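Local coordinates for beta-lactamase (Klebsiella pneumoniae, PDB 6HUH), which probably hydrolyses beta-lactam antibiotics to substituted beta-amino acids, as a class D serine beta-lactamase that confers antibiotic resistance, at residues Pro155-Val166 and Trp222-Val233. Residues are numbered along the deposited sequence; the frame is centred on the assembly and turned at random.
Sequences PQEQARFLGKLV and WASKQDQKLIFV
In the serine beta-lactamase fold, which class D enzymes share with the penicillin-binding transpeptidases, a central antiparallel sheet is covered by helices; here helix 155-166 packs on one face of the hairpin formed by strands 215-225 and 228-238. Ile231 and Val233 rise from the strand to meet Pro155, Ala159 and Leu162. The axes of helix 155-166 and strand 228-233 approach to 8.2 Å and run roughly antiparallel, at 150°. Small residues permit this closeness: Ile231 CG2 lies 3.8 Å from Ala159 CA, and its other branch carries CD1 to the backbone at Gly163, 3.8 Å from Gly163 N. With CG1 anti to the carbonyl carbon (chi1 -49°), Ile231 spreads its two branches along the helix, CG2 also meeting Leu162 CB. At the N-terminal end of the helix, Val233 CG1 sits 3.6 Å from Pro155 CB, and Val233 CG2 lies against Pro155 O and Ala159 N. Proline suits the first turn of a helix, where its nitrogen needs no hydrogen bond. Nearby, Gln158 lends only its CB to Val233, while its NE2 is hydrogen-bonded to Thr52 OG1, next to the predicted nucleophile Ser51. On the reverse side of the sheet, Leu230 and Phe232 pack against helix 245-264. At the C-terminal end of the helix, Lys229 and Val166 slide past each other in opposite directions, Lys229 CD 3.8 Å from Val166 CG1, so that the lysine's methylenes cover the valine at a partly exposed margin. Leu165 CD1 reaches Trp222 CH2, and Val166 CG2 makes a CH-pi contact over the indole, 3.4 Å from the centroid of the Trp222 five-membered ring and 8° off its normal.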
loop_
_atom_site.group_PDB
_atom_site.type_symbol
_atom_site.label_atom_id
_atom_site.label_comp_id
_atom_site.label_asym_id
_atom_site.label_seq_id
_atom_site.Cartn_x
_atom_site.Cartn_y
_atom_site.Cartn_z
ATOM N N PRO A 155 3.869 25.508 11.911
ATOM C CA PRO A 155 3.092 24.386 12.486
ATOM C C PRO A 155 1.645 24.752 12.866
ATOM O O PRO A 155 0.755 23.896 12.745
ATOM C CB PRO A 155 3.940 23.936 13.678
ATOM C CG PRO A 155 5.320 24.348 13.315
ATOM C CD PRO A 155 5.160 25.663 12.614
ATOM N N GLN A 156 1.415 26.033 13.268
ATOM C CA GLN A 156 0.107 26.592 13.614
ATOM C C GLN A 156 -0.771 26.593 12.386
ATOM O O GLN A 156 -1.878 26.049 12.430
ATOM C CB GLN A 156 0.230 28.034 14.133
ATOM C CG GLN A 156 0.350 28.161 15.634
ATOM C CD GLN A 156 0.951 29.495 16.008
ATOM O OE1 GLN A 156 0.881 30.476 15.248
ATOM N NE2 GLN A 156 1.579 29.551 17.188
ATOM N N GLU A 157 -0.272 27.201 11.286
ATOM C CA GLU A 157 -0.959 27.302 9.998
ATOM C C GLU A 157 -1.322 25.923 9.449
ATOM O O GLU A 157 -2.443 25.767 8.982
ATOM C CB GLU A 157 -0.111 28.073 8.980
ATOM C CG GLU A 157 0.075 29.545 9.274
ATOM C CD GLU A 157 1.058 30.245 8.353
ATOM O OE1 GLU A 157 2.078 29.617 7.981
ATOM O OE2 GLU A 157 0.829 31.436 8.035
ATOM N N GLN A 158 -0.390 24.925 9.537
ATOM C CA GLN A 158 -0.585 23.508 9.127
ATOM C C GLN A 158 -1.794 22.857 9.799
ATOM O O GLN A 158 -2.553 22.154 9.129
ATOM C CB GLN A 158 0.643 22.671 9.471
ATOM C CG GLN A 158 1.680 22.697 8.392
ATOM C CD GLN A 158 1.707 21.466 7.546
ATOM O OE1 GLN A 158 0.680 20.804 7.301
ATOM N NE2 GLN A 158 2.902 21.155 7.057
ATOM N N ALA A 159 -1.946 23.091 11.124
ATOM C CA ALA A 159 -3.039 22.625 11.981
ATOM C C ALA A 159 -4.345 23.281 11.555
ATOM O O ALA A 159 -5.373 22.610 11.504
ATOM C CB ALA A 159 -2.742 22.976 13.437
ATOM N N ARG A 160 -4.301 24.593 11.246
ATOM C CA ARG A 160 -5.439 25.371 10.785
ATOM C C ARG A 160 -5.949 24.788 9.454
ATOM O O ARG A 160 -7.145 24.481 9.331
ATOM C CB ARG A 160 -5.017 26.832 10.647
ATOM C CG ARG A 160 -6.106 27.793 10.197
ATOM C CD ARG A 160 -7.251 27.915 11.184
ATOM N NE ARG A 160 -8.448 27.286 10.630
ATOM C CZ ARG A 160 -9.651 27.343 11.182
ATOM N NH1 ARG A 160 -9.835 27.991 12.326
ATOM N NH2 ARG A 160 -10.684 26.745 10.598
ATOM N N PHE A 161 -5.015 24.566 8.490
ATOM C CA PHE A 161 -5.289 23.965 7.179
ATOM C C PHE A 161 -5.944 22.577 7.337
ATOM O O PHE A 161 -7.018 22.359 6.779
ATOM C CB PHE A 161 -4.005 23.897 6.307
ATOM C CG PHE A 161 -4.097 22.924 5.148
ATOM C CD1 PHE A 161 -4.895 23.202 4.046
ATOM C CD2 PHE A 161 -3.440 21.703 5.191
ATOM C CE1 PHE A 161 -5.032 22.275 3.007
ATOM C CE2 PHE A 161 -3.579 20.778 4.158
ATOM C CZ PHE A 161 -4.373 21.068 3.071
ATOM N N LEU A 162 -5.289 21.666 8.107
ATOM C CA LEU A 162 -5.722 20.305 8.419
ATOM C C LEU A 162 -7.115 20.307 9.033
ATOM O O LEU A 162 -7.928 19.438 8.696
ATOM C CB LEU A 162 -4.717 19.640 9.389
ATOM C CG LEU A 162 -3.634 18.676 8.859
ATOM C CD1 LEU A 162 -3.320 18.871 7.383
ATOM C CD2 LEU A 162 -2.359 18.767 9.681
ATOM N N GLY A 163 -7.382 21.300 9.887
ATOM C CA GLY A 163 -8.663 21.498 10.557
ATOM C C GLY A 163 -9.800 21.838 9.612
ATOM O O GLY A 163 -10.953 21.495 9.873
ATOM N N LYS A 164 -9.480 22.523 8.504
ATOM C CA LYS A 164 -10.457 22.885 7.487
ATOM C C LYS A 164 -10.805 21.649 6.630
ATOM O O LYS A 164 -11.982 21.451 6.288
ATOM C CB LYS A 164 -9.931 24.039 6.622
ATOM C CG LYS A 164 -9.988 25.403 7.305
ATOM C CD LYS A 164 -9.542 26.536 6.358
ATOM C CE LYS A 164 -9.615 27.904 6.994
ATOM N NZ LYS A 164 -11.019 28.375 7.173
ATOM N N LEU A 165 -9.789 20.809 6.297
ATOM C CA LEU A 165 -10.067 19.638 5.479
ATOM C C LEU A 165 -10.816 18.575 6.308
ATOM O O LEU A 165 -11.723 17.926 5.771
ATOM C CB LEU A 165 -8.839 19.096 4.687
ATOM C CG LEU A 165 -7.897 17.995 5.210
ATOM C CD1 LEU A 165 -8.455 16.597 4.912
ATOM C CD2 LEU A 165 -6.565 18.065 4.473
ATOM N N VAL A 166 -10.518 18.475 7.615
ATOM C CA VAL A 166 -11.198 17.530 8.499
ATOM C C VAL A 166 -12.657 17.990 8.865
ATOM O O VAL A 166 -13.503 17.139 9.161
ATOM C CB VAL A 166 -10.312 17.217 9.725
ATOM C CG1 VAL A 166 -10.918 17.698 11.042
ATOM C CG2 VAL A 166 -10.003 15.749 9.785
ATOM N N TRP A 222 -4.091 13.784 11.461
ATOM C CA TRP A 222 -5.190 13.752 12.410
ATOM C C TRP A 222 -5.545 12.345 12.785
ATOM O O TRP A 222 -5.204 11.417 12.071
ATOM C CB TRP A 222 -6.425 14.485 11.850
ATOM C CG TRP A 222 -7.125 13.779 10.720
ATOM C CD1 TRP A 222 -8.211 12.952 10.809
ATOM C CD2 TRP A 222 -6.792 13.856 9.331
ATOM N NE1 TRP A 222 -8.587 12.528 9.555
ATOM C CE2 TRP A 222 -7.719 13.048 8.629
ATOM C CE3 TRP A 222 -5.775 14.510 8.606
ATOM C CZ2 TRP A 222 -7.667 12.884 7.240
ATOM C CZ3 TRP A 222 -5.728 14.347 7.226
ATOM C CH2 TRP A 222 -6.663 13.542 6.559
ATOM N N ALA A 223 -6.330 12.207 13.840
ATOM C CA ALA A 223 -6.824 10.964 14.391
ATOM C C ALA A 223 -8.337 11.091 14.588
ATOM O O ALA A 223 -8.817 12.105 15.106
ATOM C CB ALA A 223 -6.153 10.717 15.718
ATOM N N SER A 224 -9.094 10.072 14.173
ATOM C CA SER A 224 -10.550 10.105 14.321
ATOM C C SER A 224 -11.147 8.842 14.966
ATOM O O SER A 224 -10.613 7.749 14.830
ATOM C CB SER A 224 -11.222 10.417 12.983
ATOM O OG SER A 224 -10.837 9.538 11.936
ATOM N N LYS A 225 -12.244 9.013 15.686
ATOM C CA LYS A 225 -12.986 7.945 16.347
ATOM C C LYS A 225 -14.393 8.504 16.446
ATOM O O LYS A 225 -14.701 9.303 17.345
ATOM C CB LYS A 225 -12.399 7.604 17.725
ATOM C CG LYS A 225 -12.661 6.181 18.148
ATOM C CD LYS A 225 -12.319 5.950 19.606
ATOM C CE LYS A 225 -12.615 4.539 20.044
ATOM N NZ LYS A 225 -11.477 3.954 20.803
ATOM N N GLN A 226 -15.207 8.157 15.432
ATOM C CA GLN A 226 -16.587 8.589 15.164
ATOM C C GLN A 226 -16.685 10.133 15.183
ATOM O O GLN A 226 -16.078 10.783 14.320
ATOM C CB GLN A 226 -17.676 7.870 16.020
ATOM C CG GLN A 226 -17.398 7.621 17.506
ATOM C CD GLN A 226 -17.891 6.255 17.958
ATOM O OE1 GLN A 226 -19.098 6.010 18.111
ATOM N NE2 GLN A 226 -16.963 5.346 18.224
ATOM N N ASP A 227 -17.407 10.706 16.152
ATOM C CA ASP A 227 -17.577 12.149 16.303
ATOM C C ASP A 227 -16.227 12.873 16.534
ATOM O O ASP A 227 -15.890 13.808 15.786
ATOM C CB ASP A 227 -18.604 12.475 17.429
ATOM C CG ASP A 227 -18.752 11.459 18.574
ATOM O OD1 ASP A 227 -17.727 10.848 18.972
ATOM O OD2 ASP A 227 -19.886 11.299 19.085
ATOM N N GLN A 228 -15.453 12.398 17.534
ATOM C CA GLN A 228 -14.185 12.990 17.944
ATOM C C GLN A 228 -13.080 12.954 16.889
ATOM O O GLN A 228 -12.877 11.944 16.224
ATOM C CB GLN A 228 -13.688 12.375 19.258
ATOM C CG GLN A 228 -14.598 12.678 20.445
ATOM C CD GLN A 228 -13.829 12.971 21.702
ATOM O OE1 GLN A 228 -13.306 12.069 22.369
ATOM N NE2 GLN A 228 -13.787 14.242 22.077
ATOM N N LYS A 229 -12.388 14.085 16.738
ATOM C CA LYS A 229 -11.251 14.279 15.826
ATOM C C LYS A 229 -10.152 15.097 16.529
ATOM O O LYS A 229 -10.462 15.868 17.438
ATOM C CB LYS A 229 -11.686 14.958 14.518
ATOM C CG LYS A 229 -12.299 13.994 13.513
ATOM C CD LYS A 229 -12.876 14.718 12.307
ATOM C CE LYS A 229 -13.764 13.823 11.475
ATOM N NZ LYS A 229 -12.988 12.957 10.541
ATOM N N LEU A 230 -8.877 14.907 16.142
ATOM C CA LEU A 230 -7.747 15.589 16.774
ATOM C C LEU A 230 -6.608 15.781 15.784
ATOM O O LEU A 230 -6.064 14.796 15.284
ATOM C CB LEU A 230 -7.275 14.771 17.990
ATOM C CG LEU A 230 -6.076 15.274 18.797
ATOM C CD1 LEU A 230 -6.454 15.468 20.221
ATOM C CD2 LEU A 230 -4.920 14.279 18.751
ATOM N N ILE A 231 -6.247 17.049 15.506
ATOM C CA ILE A 231 -5.128 17.413 14.627
ATOM C C ILE A 231 -3.825 17.316 15.475
ATOM O O ILE A 231 -3.881 17.406 16.702
ATOM C CB ILE A 231 -5.298 18.846 14.044
ATOM C CG1 ILE A 231 -6.702 19.110 13.423
ATOM C CG2 ILE A 231 -4.185 19.195 13.075
ATOM C CD1 ILE A 231 -7.143 18.317 12.309
ATOM N N PHE A 232 -2.669 17.132 14.814
ATOM C CA PHE A 232 -1.343 17.073 15.440
ATOM C C PHE A 232 -0.286 17.471 14.412
ATOM O O PHE A 232 -0.385 17.104 13.242
ATOM C CB PHE A 232 -1.042 15.703 16.081
ATOM C CG PHE A 232 -1.098 14.539 15.131
ATOM C CD1 PHE A 232 -0.041 14.274 14.263
ATOM C CD2 PHE A 232 -2.193 13.687 15.115
ATOM C CE1 PHE A 232 -0.126 13.240 13.320
ATOM C CE2 PHE A 232 -2.248 12.608 14.214
ATOM C CZ PHE A 232 -1.222 12.406 13.308
ATOM N N VAL A 233 0.691 18.265 14.843
ATOM C CA VAL A 233 1.775 18.761 14.004
ATOM C C VAL A 233 3.045 18.633 14.829
ATOM O O VAL A 233 3.067 19.048 15.993
ATOM C CB VAL A 233 1.546 20.230 13.529
ATOM C CG1 VAL A 233 2.674 20.703 12.622
ATOM C CG2 VAL A 233 0.203 20.411 12.828
#